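Local atomic coordinates of envelope polyprotein (Puumala orthohantavirus, PDB entry 5FXU), a protein that forms the Gn ectodomain of the hantaviral surface glycoprotein and probably serves, with its partner Gc, in attachment to and entry into host cells. Residues 5-10 and 149-154; 19-24 and 231-236; 104-109 and 128-133; 163-168 and 185-190; 189-194 and 347-352. All blocks are in the same frame, centred on the assembly; numbering follows the deposited sequence.

Contact 1 (5-10 and 149-154); sequences LKIECP and IQVNYE
Ile7 lies alongside Tyr153, its bridge partner in two parallel beta strands, 5-9 and 149-154, where the N-terminal strand forms one border of a four-stranded mixed sheet. The two side chains leave the sheet on the same face. CG1 of Ile7 sits over the ring of Tyr153 in a CH-pi contact, 4.2 Å from the ring centroid, while Ile7 CG2 reaches Tyr153 CD2 at 3.5 Å. The sulfur of Cys9 comes to the same ring from another direction, in its plane and at its edge. Along this buried face Val151 CG1 continues the apolar row, touching Ile7 CG1 at 4.1 Å, and Leu5 CB packs on Ile149 CG2. Five backbone bonds hold the register: Leu5, Ile7 and Cys9 donate to the carbonyls of Gln150, Asn152 and Glu154 respectively, and Leu5 O and Ile7 O accept from Asn152 N and Glu154 N.

The other face is polar. Lys6 and Glu154 meet there in a long salt bridge, with Lys6 CD nearer the carboxylate than the amine is, whereas Glu8 turns to Ser236 and Asn152 to Glu4. Strands 19-30 and 120-130 pack against the apolar face through Val20, Val24 and Leu127. With SG anti to its own carbonyl carbon (chi1 -69°), Cys9 SG lies 3.8 Å from Tyr153 CB, and that same sulfur is bound to Cys134 in a disulfide.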
# COMPACT_ATOMS: atom_id res chain seq x y z
N LEU A 5 12.94 -1.98 11.54
CA LEU A 5 11.56 -1.57 11.49
C LEU A 5 11.19 -0.95 12.84
O LEU A 5 11.11 -1.63 13.85
CB LEU A 5 10.67 -2.75 11.13
CG LEU A 5 9.28 -2.45 10.55
CD1 LEU A 5 8.70 -3.70 9.91
CD2 LEU A 5 8.33 -1.92 11.61
N LYS A 6 11.02 0.36 12.83
CA LYS A 6 10.79 1.12 14.04
C LYS A 6 9.29 1.27 14.29
O LYS A 6 8.51 1.53 13.39
CB LYS A 6 11.59 2.43 13.94
CG LYS A 6 11.73 3.23 15.23
CD LYS A 6 12.66 4.44 15.08
CE LYS A 6 14.07 4.05 14.62
NZ LYS A 6 15.09 5.07 15.03
N ILE A 7 8.88 1.01 15.52
CA ILE A 7 7.51 1.25 15.96
C ILE A 7 7.60 2.33 17.04
O ILE A 7 8.33 2.20 18.01
CB ILE A 7 6.86 -0.04 16.50
CG1 ILE A 7 6.75 -1.10 15.40
CG2 ILE A 7 5.50 0.21 17.13
CD1 ILE A 7 5.76 -0.78 14.30
N GLU A 8 6.88 3.42 16.82
CA GLU A 8 6.74 4.47 17.79
C GLU A 8 5.54 4.13 18.69
O GLU A 8 4.40 4.10 18.24
CB GLU A 8 6.57 5.81 17.11
CG GLU A 8 6.53 6.98 18.09
CD GLU A 8 6.41 8.35 17.44
OE1 GLU A 8 5.84 8.46 16.32
OE2 GLU A 8 6.86 9.34 18.09
N CYS A 9 5.83 3.91 19.97
CA CYS A 9 4.82 3.54 20.98
C CYS A 9 4.25 4.75 21.73
O CYS A 9 5.02 5.51 22.32
CB CYS A 9 5.47 2.57 21.98
SG CYS A 9 5.81 0.98 21.22
N PRO A 10 2.91 4.91 21.77
CA PRO A 10 2.34 5.97 22.62
C PRO A 10 2.47 5.70 24.12
O PRO A 10 2.72 4.55 24.48
CB PRO A 10 0.86 5.97 22.23
CG PRO A 10 0.77 5.18 20.96
CD PRO A 10 1.84 4.15 21.10
N ILE A 149 15.23 -8.75 10.00
CA ILE A 149 14.67 -7.45 10.29
C ILE A 149 14.48 -7.34 11.79
O ILE A 149 13.76 -8.12 12.41
CB ILE A 149 13.31 -7.23 9.59
CG1 ILE A 149 13.38 -7.70 8.13
CG2 ILE A 149 12.90 -5.76 9.68
CD1 ILE A 149 12.06 -7.63 7.39
N GLN A 150 15.12 -6.32 12.34
CA GLN A 150 15.01 -5.97 13.74
C GLN A 150 13.84 -5.00 13.91
O GLN A 150 13.87 -3.87 13.43
CB GLN A 150 16.33 -5.32 14.16
CG GLN A 150 16.38 -4.68 15.55
CD GLN A 150 16.52 -5.67 16.68
OE1 GLN A 150 16.63 -6.87 16.47
NE2 GLN A 150 16.56 -5.15 17.89
N VAL A 151 12.79 -5.46 14.59
CA VAL A 151 11.69 -4.61 14.97
C VAL A 151 12.04 -4.01 16.31
O VAL A 151 12.33 -4.75 17.24
CB VAL A 151 10.36 -5.38 15.08
CG1 VAL A 151 9.21 -4.41 15.36
CG2 VAL A 151 10.06 -6.15 13.80
N ASN A 152 12.03 -2.69 16.41
CA ASN A 152 12.33 -1.97 17.65
C ASN A 152 11.13 -1.15 18.06
O ASN A 152 10.69 -0.26 17.32
CB ASN A 152 13.53 -1.04 17.49
CG ASN A 152 14.83 -1.80 17.34
OD1 ASN A 152 15.11 -2.75 18.07
ND2 ASN A 152 15.66 -1.36 16.39
N TYR A 153 10.61 -1.45 19.25
CA TYR A 153 9.49 -0.70 19.81
C TYR A 153 10.13 0.33 20.71
O TYR A 153 10.89 -0.03 21.59
CB TYR A 153 8.55 -1.62 20.56
CG TYR A 153 7.83 -2.59 19.65
CD1 TYR A 153 8.45 -3.75 19.22
CD2 TYR A 153 6.51 -2.36 19.25
CE1 TYR A 153 7.79 -4.66 18.40
CE2 TYR A 153 5.85 -3.27 18.42
CZ TYR A 153 6.49 -4.40 18.00
OH TYR A 153 5.86 -5.31 17.17
N GLU A 154 9.84 1.60 20.45
CA GLU A 154 10.49 2.70 21.14
C GLU A 154 9.43 3.65 21.67
O GLU A 154 8.49 3.99 20.95
CB GLU A 154 11.41 3.42 20.15
CG GLU A 154 12.69 4.00 20.76
CD GLU A 154 13.93 3.74 19.90
OE1 GLU A 154 13.85 3.91 18.65
OE2 GLU A 154 14.97 3.34 20.47

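Contact 2 (19-24 and 231-236); sequences LVIGSV and ICLVGS
With CG1 of Ile21 anti to the backbone N (chi1 -179°), its CG2 branch is left between the backbone N and the carbonyl carbon, and this branch meets the end of strand 231-234. Ile21 CG2 lies 4.0 Å from Leu233 CB and only 3.4 Å from Gly235 O. Leu233 answers with CG anti to its carbonyl carbon (chi1 -82°), a setting in which the two side chains pass at a slant and Leu233 CB also touches Ile21 CD1. Farther along, the methyl CD1 of Leu19 reaches Leu233 CD1 at 4.2 Å, so that Leu233 touches both Leu19 and Ile21.

A single backbone hydrogen bond crosses here, from Ile21 N to Ser236 O at 3.1 Å. Its donor stands above the carbonyl plane, 36° out of it, and Val20 CA adds a CA-H...O contact to the same oxygen. Gly235, with positive phi, and Ser236 form the tight connection of the beta hairpin 228-234/237-243, whose second strand pairs with strand 19-30.

Ser236 OG is hydrogen-bonded to Glu8 OE1, and the carbonyl of Gly235 accepts from Arg192, which also reaches Ser23. The buried contact thus joins strand 19-30, flanked by strands 120-130 and 237-243, to strand 228-234, which pairs with strand 185-197 and is tied to it by the Cys193-Cys232 disulfide.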
# COMPACT_ATOMS: atom_id res chain seq x y z
N LEU A 19 -4.10 1.30 16.16
CA LEU A 19 -3.08 0.33 15.81
C LEU A 19 -1.76 1.05 15.67
O LEU A 19 -1.74 2.22 15.28
CB LEU A 19 -3.44 -0.33 14.48
CG LEU A 19 -4.77 -1.07 14.38
CD1 LEU A 19 -5.00 -1.47 12.94
CD2 LEU A 19 -4.76 -2.30 15.24
N VAL A 20 -0.66 0.35 15.95
CA VAL A 20 0.66 0.83 15.56
C VAL A 20 0.99 0.31 14.16
O VAL A 20 0.53 -0.74 13.78
CB VAL A 20 1.81 0.44 16.55
CG1 VAL A 20 1.72 1.26 17.82
CG2 VAL A 20 1.84 -1.04 16.88
N ILE A 21 1.80 1.05 13.43
CA ILE A 21 2.28 0.64 12.12
C ILE A 21 3.72 1.05 11.95
O ILE A 21 4.11 2.13 12.38
CB ILE A 21 1.44 1.25 10.98
CG1 ILE A 21 1.97 0.79 9.60
CG2 ILE A 21 1.36 2.78 11.09
CD1 ILE A 21 1.00 1.07 8.48
N GLY A 22 4.49 0.20 11.32
CA GLY A 22 5.84 0.56 10.86
C GLY A 22 6.16 -0.13 9.53
O GLY A 22 5.45 -1.03 9.10
N SER A 23 7.22 0.30 8.87
CA SER A 23 7.58 -0.31 7.58
C SER A 23 9.01 -0.06 7.27
O SER A 23 9.55 0.92 7.69
CB SER A 23 6.66 0.18 6.43
OG SER A 23 6.76 1.58 6.19
N VAL A 24 9.62 -0.97 6.53
CA VAL A 24 10.99 -0.79 6.09
C VAL A 24 11.18 -1.37 4.67
O VAL A 24 10.65 -2.41 4.38
CB VAL A 24 11.99 -1.42 7.09
CG1 VAL A 24 11.81 -2.93 7.22
CG2 VAL A 24 13.43 -1.10 6.68
N ILE A 231 -7.74 1.05 3.10
CA ILE A 231 -7.70 1.19 4.54
C ILE A 231 -6.33 1.74 4.88
O ILE A 231 -5.32 1.23 4.40
CB ILE A 231 -8.08 -0.14 5.24
CG1 ILE A 231 -8.53 0.13 6.65
CG2 ILE A 231 -6.96 -1.17 5.18
CD1 ILE A 231 -9.96 0.67 6.73
N CYS A 232 -6.29 2.82 5.67
CA CYS A 232 -5.08 3.60 5.86
C CYS A 232 -4.82 3.78 7.32
O CYS A 232 -5.75 3.78 8.13
CB CYS A 232 -5.20 5.00 5.21
SG CYS A 232 -5.66 4.98 3.45
N LEU A 233 -3.54 3.94 7.66
CA LEU A 233 -3.16 4.32 8.99
C LEU A 233 -2.39 5.60 8.87
O LEU A 233 -1.58 5.75 7.96
CB LEU A 233 -2.32 3.24 9.67
CG LEU A 233 -2.97 2.03 10.34
CD1 LEU A 233 -4.30 2.24 11.04
CD2 LEU A 233 -3.13 0.99 9.28
N VAL A 234 -2.63 6.50 9.82
CA VAL A 234 -2.06 7.82 9.81
C VAL A 234 -0.93 7.89 10.83
O VAL A 234 -1.12 7.55 11.98
CB VAL A 234 -3.15 8.85 10.15
CG1 VAL A 234 -2.61 10.24 9.99
CG2 VAL A 234 -4.36 8.66 9.24
N GLY A 235 0.22 8.38 10.42
CA GLY A 235 1.39 8.49 11.30
C GLY A 235 1.90 7.15 11.77
O GLY A 235 1.83 6.16 11.05
N SER A 236 2.45 7.11 12.97
CA SER A 236 2.95 5.88 13.51
C SER A 236 1.85 5.09 14.23
O SER A 236 2.03 3.91 14.50
CB SER A 236 4.11 6.18 14.45
OG SER A 236 3.72 7.11 15.46

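Contact 3 (104-109 and 128-133); sequences RTRKTI and IGPIQT
Ile128 and Ile109 form an antiparallel hydrogen-bonded pair in a beta hairpin made by strands 107-116 and 120-130. Ile128 loses the largest area to this contact. Ile109 N donates to Ile128 O at 2.7 Å, and the reciprocal bond from Ile128 N to Ile109 O closes the pair. Their side chains leave the same face of the sheet, with Ile109 CB 4.2 Å from Ile128 CB.

Arg106, next in buried area, belongs to the entry of the hairpin: it is the first residue beyond the short helix 102-105 and has positive phi. Its side chain bends at chi2 (-63°) and crosses that of Gln132 at about a right angle. The amide carbon of Gln132 lies over one face of the guanidinium, the two planes 34° apart, and Arg106 NH2 stands 3.6 Å from Gln132 NE2. This is a contact of flat groups without a hydrogen bond between them.

Pro130 packs between Arg106 and Thr108. Its CG lies 3.7 Å from Arg106 CA, and its CD meets both Lys107 O and the hydroxyl of Thr108. Beyond it a type I turn runs from Pro130 to Thr133, and Pro130 O accepts from both the N and the OG1 of Thr133. Strand 19-30 lies against Ile128 through Leu19 and Ile21, while Lys107 turns out to Asp46. A water donates to Thr133 OG1 and also lies 2.5 Å from Thr108 OG1, unusually close for the hydrogen bond that would link the two hydroxyls.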
# COMPACT_ATOMS: atom_id res chain seq x y z
N ARG A 104 -9.47 -5.18 18.09
CA ARG A 104 -10.39 -6.03 18.83
C ARG A 104 -9.98 -7.49 18.79
O ARG A 104 -10.07 -8.19 19.81
CB ARG A 104 -11.83 -5.85 18.28
CG ARG A 104 -12.91 -6.17 19.29
CD ARG A 104 -14.33 -5.86 18.82
NE ARG A 104 -14.88 -6.94 17.98
CZ ARG A 104 -15.02 -6.92 16.64
NH1 ARG A 104 -14.68 -5.85 15.91
NH2 ARG A 104 -15.53 -7.99 16.02
N THR A 105 -9.56 -7.97 17.63
CA THR A 105 -9.12 -9.36 17.48
C THR A 105 -7.71 -9.62 18.01
O THR A 105 -7.32 -10.77 18.20
CB THR A 105 -9.10 -9.82 16.01
OG1 THR A 105 -8.10 -9.10 15.27
CG2 THR A 105 -10.48 -9.66 15.36
N ARG A 106 -6.94 -8.55 18.22
CA ARG A 106 -5.56 -8.66 18.66
C ARG A 106 -4.67 -9.36 17.65
O ARG A 106 -3.69 -10.01 18.01
CB ARG A 106 -5.50 -9.30 20.05
CG ARG A 106 -6.36 -8.59 21.09
CD ARG A 106 -5.85 -7.15 21.30
NE ARG A 106 -6.62 -6.32 22.22
CZ ARG A 106 -6.92 -6.61 23.50
NH1 ARG A 106 -6.57 -7.76 24.10
NH2 ARG A 106 -7.63 -5.73 24.19
N LYS A 107 -5.00 -9.21 16.38
CA LYS A 107 -4.21 -9.78 15.30
C LYS A 107 -3.20 -8.79 14.77
O LYS A 107 -3.45 -7.59 14.72
CB LYS A 107 -5.12 -10.27 14.19
CG LYS A 107 -5.98 -11.44 14.62
CD LYS A 107 -5.12 -12.68 14.85
CE LYS A 107 -5.93 -13.96 14.86
NZ LYS A 107 -5.05 -15.12 14.55
N THR A 108 -2.05 -9.31 14.39
CA THR A 108 -0.96 -8.54 13.83
C THR A 108 -0.89 -8.90 12.33
O THR A 108 -0.99 -10.07 11.97
CB THR A 108 0.34 -8.88 14.55
OG1 THR A 108 0.28 -8.36 15.88
CG2 THR A 108 1.57 -8.28 13.85
N ILE A 109 -0.76 -7.89 11.49
CA ILE A 109 -0.62 -8.07 10.04
C ILE A 109 0.82 -7.77 9.70
O ILE A 109 1.33 -6.71 10.04
CB ILE A 109 -1.54 -7.13 9.23
CG1 ILE A 109 -3.00 -7.46 9.44
CG2 ILE A 109 -1.26 -7.25 7.73
CD1 ILE A 109 -3.61 -6.81 10.68
N ILE A 128 1.68 -4.13 11.07
CA ILE A 128 0.54 -3.43 11.68
C ILE A 128 0.01 -4.28 12.80
O ILE A 128 -0.16 -5.48 12.65
CB ILE A 128 -0.60 -3.28 10.67
CG1 ILE A 128 -0.11 -2.50 9.45
CG2 ILE A 128 -1.79 -2.55 11.28
CD1 ILE A 128 -1.04 -2.60 8.26
N GLY A 129 -0.29 -3.67 13.94
CA GLY A 129 -0.83 -4.44 15.03
C GLY A 129 -1.33 -3.67 16.21
O GLY A 129 -1.30 -2.45 16.24
N PRO A 130 -1.82 -4.39 17.22
CA PRO A 130 -2.44 -3.68 18.36
C PRO A 130 -1.43 -2.92 19.19
O PRO A 130 -0.25 -3.32 19.31
CB PRO A 130 -3.12 -4.78 19.16
CG PRO A 130 -2.89 -6.05 18.41
CD PRO A 130 -1.80 -5.85 17.42
N ILE A 131 -1.88 -1.81 19.76
CA ILE A 131 -1.01 -0.98 20.58
C ILE A 131 -0.50 -1.73 21.82
O ILE A 131 0.57 -1.39 22.31
CB ILE A 131 -1.70 0.37 20.90
CG1 ILE A 131 -1.90 1.15 19.59
CG2 ILE A 131 -0.85 1.23 21.83
CD1 ILE A 131 -2.81 2.36 19.65
N GLN A 132 -1.20 -2.78 22.27
CA GLN A 132 -0.77 -3.64 23.40
C GLN A 132 0.60 -4.30 23.17
O GLN A 132 1.29 -4.63 24.13
CB GLN A 132 -1.78 -4.76 23.69
CG GLN A 132 -3.06 -4.33 24.39
CD GLN A 132 -4.08 -3.61 23.48
OE1 GLN A 132 -3.90 -3.48 22.23
NE2 GLN A 132 -5.13 -3.08 24.10
N THR A 133 0.97 -4.49 21.91
CA THR A 133 2.28 -5.02 21.55
C THR A 133 3.43 -4.21 22.16
O THR A 133 4.44 -4.78 22.55
CB THR A 133 2.48 -5.07 20.03
OG1 THR A 133 1.32 -5.62 19.43
CG2 THR A 133 3.65 -5.98 19.66
O HOH W 1 1.53 -6.28 16.62

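Contact 4 (163-168 and 185-190); sequences LVEGVC and DIVTVM
Apolar packing is led by the CG1 methyl of Val164, which lies against two valines of strand 185-190. Val164 CG1 stands 3.6 Å from Val187 CG1 and 3.8 Å from Val189 CG1. Placed opposite the backbone N by chi1 (-163°), Val164 CG1 also comes to 3.3 Å from Thr188 O, the carbonyl between the two valines. Val164 and Val187 pass at a slant, each offering the branch that lies beside its carbonyl carbon.

The acidic side chain of the contact, Glu165, makes no hydrogen bond to the other segment. It runs past Val187 in the opposite direction, with Glu165 OE1 3.3 Å from Val187 CG1. Glu165 OE1 is also 3.5 Å from Thr188 N, and Glu165 OE2 faces Thr188 CB at 4.0 Å.

Backbone hydrogen bonds do not join the two segments; within 163-168, Val164 and Val167 exchange two, Val164 N to Val167 O at 2.7 Å and Val167 N to Val164 O at 3.0 Å. The Cys158-Cys168 disulfide ties down the second strand of this hairpin. The arrangement is a tight beta hairpin with a two-residue loop, Glu165 and Gly166, closed by a type I' turn. It packs through Val164 and Glu165 on strand 185-197 without pairing with it; strand 340-354 pairs with both strand 167-171 and strand 185-197.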
# COMPACT_ATOMS: atom_id res chain seq x y z
N LEU A 163 5.90 12.11 17.50
CA LEU A 163 7.03 12.84 16.94
C LEU A 163 6.91 12.91 15.40
O LEU A 163 7.08 11.91 14.71
CB LEU A 163 8.37 12.19 17.36
CG LEU A 163 9.64 13.02 17.11
CD1 LEU A 163 9.66 14.26 18.00
CD2 LEU A 163 10.90 12.19 17.32
N VAL A 164 6.60 14.11 14.89
CA VAL A 164 6.39 14.32 13.46
C VAL A 164 7.27 15.49 13.00
O VAL A 164 7.12 16.62 13.48
CB VAL A 164 4.94 14.69 13.14
CG1 VAL A 164 4.69 14.50 11.65
CG2 VAL A 164 3.95 13.87 13.94
N GLU A 165 8.17 15.21 12.07
CA GLU A 165 9.16 16.18 11.59
C GLU A 165 9.97 16.78 12.76
O GLU A 165 10.28 17.97 12.75
CB GLU A 165 8.50 17.31 10.74
CG GLU A 165 7.52 16.86 9.64
CD GLU A 165 6.62 17.97 9.06
OE1 GLU A 165 5.69 18.40 9.76
OE2 GLU A 165 6.81 18.40 7.88
N GLY A 166 10.32 15.96 13.77
CA GLY A 166 11.01 16.45 14.97
C GLY A 166 10.18 17.32 15.92
O GLY A 166 10.74 18.06 16.72
N VAL A 167 8.85 17.20 15.84
CA VAL A 167 7.94 18.04 16.62
C VAL A 167 6.85 17.15 17.21
O VAL A 167 6.36 16.25 16.54
CB VAL A 167 7.27 19.11 15.73
CG1 VAL A 167 6.47 20.08 16.58
CG2 VAL A 167 8.31 19.87 14.91
N CYS A 168 6.45 17.41 18.45
CA CYS A 168 5.38 16.63 19.08
C CYS A 168 4.02 17.21 18.72
O CYS A 168 3.79 18.37 18.97
CB CYS A 168 5.59 16.58 20.60
SG CYS A 168 6.95 15.45 21.03
N ASP A 185 -2.63 24.62 14.74
CA ASP A 185 -1.35 24.33 14.05
C ASP A 185 -1.56 23.30 12.95
O ASP A 185 -2.52 22.54 12.98
CB ASP A 185 -0.29 23.80 15.01
CG ASP A 185 0.07 24.80 16.11
OD1 ASP A 185 0.52 25.92 15.77
OD2 ASP A 185 -0.06 24.47 17.30
N ILE A 186 -0.65 23.27 11.98
CA ILE A 186 -0.75 22.35 10.85
C ILE A 186 0.54 21.58 10.71
O ILE A 186 1.58 22.16 10.48
CB ILE A 186 -1.06 23.11 9.55
CG1 ILE A 186 -2.43 23.78 9.67
CG2 ILE A 186 -0.99 22.18 8.34
CD1 ILE A 186 -2.78 24.69 8.51
N VAL A 187 0.45 20.25 10.75
CA VAL A 187 1.60 19.38 10.61
C VAL A 187 1.35 18.33 9.53
O VAL A 187 0.27 17.76 9.42
CB VAL A 187 1.93 18.70 11.96
CG1 VAL A 187 3.12 17.78 11.81
CG2 VAL A 187 2.26 19.75 13.02
N THR A 188 2.36 18.09 8.72
CA THR A 188 2.29 17.09 7.65
C THR A 188 2.67 15.71 8.17
O THR A 188 3.75 15.55 8.70
CB THR A 188 3.20 17.53 6.51
OG1 THR A 188 2.60 18.68 5.90
CG2 THR A 188 3.36 16.47 5.49
N VAL A 189 1.77 14.73 8.02
CA VAL A 189 2.01 13.37 8.53
C VAL A 189 1.96 12.32 7.41
O VAL A 189 1.30 12.50 6.39
CB VAL A 189 1.02 12.95 9.65
CG1 VAL A 189 1.08 13.93 10.80
CG2 VAL A 189 -0.41 12.85 9.17
N MET A 190 2.63 11.22 7.66
CA MET A 190 2.63 10.07 6.77
C MET A 190 1.30 9.33 6.84
O MET A 190 0.71 9.19 7.91
CB MET A 190 3.77 9.13 7.11
CG MET A 190 3.87 7.92 6.19
SD MET A 190 5.34 6.85 6.42
CE MET A 190 6.58 7.87 5.64

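Contact 5 (189-194 and 347-352); sequences VMVRCF and GFIPLP
Met190 and Phe348 cross at a slant on one face of an antiparallel strand pair, with the methyl CE of Met190 3.7 Å from Phe348 CZ. Met190 runs out extended, CG opposite its backbone N (chi1 -178°), and then bends at chi3, which carries CE back toward the ring. Its sulfur meanwhile lies over a face of the guanidinium of Arg192, the arginine that also serves contact 2, with Met190 SD 3.5 Å above the plane and offset toward the rim.

The opposite face is aliphatic and buried. Val191 and Ile349 pass obliquely, Val191 CG2 to Ile349 CG1 at 3.7 Å. Val189 meets Leu351 at about a right angle, and the approach of Val189 CG2 to Leu351 CD1, 3.3 Å, is tighter than usual van der Waals contact. Helix 249-260 touches Leu351 through Tyr249, and strand 228-234 adds Val234 beside Val189.

Between the faces the backbones exchange four hydrogen bonds. Val189 and Ile349 bond to each other in both directions, as do Val191 and Gly347, with 2.8 Å from Val191 N to Gly347 O. Met190 with Phe348 is the non-hydrogen-bonded pair between them, where Phe348 CA lies 3.2 Å from Val189 O in a CA-H...O contact. The axes of the two short segments run at 130°, so strands 185-197 and 340-354 are joined here as a strongly twisted antiparallel pair, with a partly exposed face of Met190 and Phe348 and a buried face of Val189, Val191, Ile349 and Leu351.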
# COMPACT_ATOMS: atom_id res chain seq x y z
N VAL A 189 1.77 14.73 8.02
CA VAL A 189 2.01 13.37 8.53
C VAL A 189 1.96 12.32 7.41
O VAL A 189 1.30 12.50 6.39
CB VAL A 189 1.02 12.95 9.65
CG1 VAL A 189 1.08 13.93 10.80
CG2 VAL A 189 -0.41 12.85 9.17
N MET A 190 2.63 11.22 7.66
CA MET A 190 2.63 10.07 6.77
C MET A 190 1.30 9.33 6.84
O MET A 190 0.71 9.19 7.91
CB MET A 190 3.77 9.13 7.11
CG MET A 190 3.87 7.92 6.19
SD MET A 190 5.34 6.85 6.42
CE MET A 190 6.58 7.87 5.64
N VAL A 191 0.85 8.86 5.68
CA VAL A 191 -0.30 7.99 5.58
C VAL A 191 0.13 6.78 4.78
O VAL A 191 0.77 6.93 3.74
CB VAL A 191 -1.49 8.67 4.91
CG1 VAL A 191 -2.72 7.78 4.96
CG2 VAL A 191 -1.88 9.91 5.67
N ARG A 192 -0.21 5.60 5.29
CA ARG A 192 0.01 4.32 4.60
C ARG A 192 -1.30 3.58 4.41
O ARG A 192 -2.03 3.39 5.37
CB ARG A 192 1.00 3.43 5.36
CG ARG A 192 2.43 3.87 5.19
CD ARG A 192 3.45 3.51 6.23
NE ARG A 192 3.39 4.15 7.54
CZ ARG A 192 4.33 4.06 8.46
NH1 ARG A 192 5.44 3.36 8.24
NH2 ARG A 192 4.16 4.68 9.62
N CYS A 193 -1.57 3.19 3.16
CA CYS A 193 -2.85 2.65 2.74
C CYS A 193 -2.71 1.33 1.99
O CYS A 193 -1.78 1.17 1.22
CB CYS A 193 -3.54 3.62 1.78
SG CYS A 193 -3.85 5.25 2.44
N PHE A 194 -3.67 0.44 2.21
CA PHE A 194 -3.68 -0.90 1.62
C PHE A 194 -4.97 -1.07 0.86
O PHE A 194 -6.04 -0.72 1.35
CB PHE A 194 -3.51 -1.96 2.72
CG PHE A 194 -2.30 -1.71 3.56
CD1 PHE A 194 -2.34 -0.76 4.59
CD2 PHE A 194 -1.10 -2.32 3.26
CE1 PHE A 194 -1.20 -0.45 5.31
CE2 PHE A 194 0.04 -2.03 4.00
CZ PHE A 194 0.01 -1.09 5.02
N GLY A 347 2.03 8.25 1.32
CA GLY A 347 2.11 9.68 1.06
C GLY A 347 1.97 10.49 2.33
O GLY A 347 2.09 9.97 3.42
N PHE A 348 1.75 11.79 2.16
CA PHE A 348 1.71 12.75 3.26
C PHE A 348 0.50 13.66 3.11
O PHE A 348 0.17 14.08 2.01
CB PHE A 348 2.99 13.56 3.31
CG PHE A 348 4.22 12.71 3.48
CD1 PHE A 348 4.86 12.15 2.38
CD2 PHE A 348 4.72 12.44 4.75
CE1 PHE A 348 5.99 11.34 2.54
CE2 PHE A 348 5.86 11.65 4.92
CZ PHE A 348 6.49 11.09 3.81
N ILE A 349 -0.16 13.95 4.23
CA ILE A 349 -1.25 14.92 4.27
C ILE A 349 -1.07 15.89 5.43
O ILE A 349 -0.55 15.51 6.51
CB ILE A 349 -2.65 14.24 4.35
CG1 ILE A 349 -2.85 13.50 5.68
CG2 ILE A 349 -2.84 13.31 3.16
CD1 ILE A 349 -4.27 13.01 5.91
N PRO A 350 -1.48 17.16 5.23
CA PRO A 350 -1.47 18.12 6.32
C PRO A 350 -2.64 17.89 7.28
O PRO A 350 -3.76 17.71 6.83
CB PRO A 350 -1.61 19.45 5.59
CG PRO A 350 -2.40 19.14 4.37
CD PRO A 350 -1.98 17.75 3.98
N LEU A 351 -2.37 17.87 8.58
CA LEU A 351 -3.42 17.78 9.58
C LEU A 351 -3.46 19.02 10.46
O LEU A 351 -2.42 19.50 10.90
CB LEU A 351 -3.22 16.58 10.50
CG LEU A 351 -3.37 15.19 9.91
CD1 LEU A 351 -2.96 14.06 10.85
CD2 LEU A 351 -4.80 14.97 9.47
N PRO A 352 -4.67 19.52 10.74
CA PRO A 352 -4.82 20.58 11.72
C PRO A 352 -4.82 19.99 13.13
O PRO A 352 -5.33 18.89 13.35
CB PRO A 352 -6.19 21.16 11.38
CG PRO A 352 -6.96 20.00 10.88
CD PRO A 352 -5.98 19.09 10.21

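Overall arrangement
Contacts 2, 3 and 5 are largely buried, whereas contacts 1 and 4 are partly buried. Contacts 1, 3 and 5 rest on backbone pairing, parallel in the first and antiparallel in the other two; contact 2 has one such bond, and contact 4 relies on side-chain packing. Contacts 4 and 5 share Val189 and Met190 on strand 185-197, which reaches contact 2 through the Cys193-Cys232 disulfide and the bond between Gly235 and Met190. Contact 3 adjoins contact 2 where Val20 bonds to Gly129. Glu8 of contact 1 ties it to contacts 2 and 4, by hydrogen bonds to Ser236 and to the backbone N of Leu163. Polar side-chain chemistry is most prominent in contacts 1 and 3.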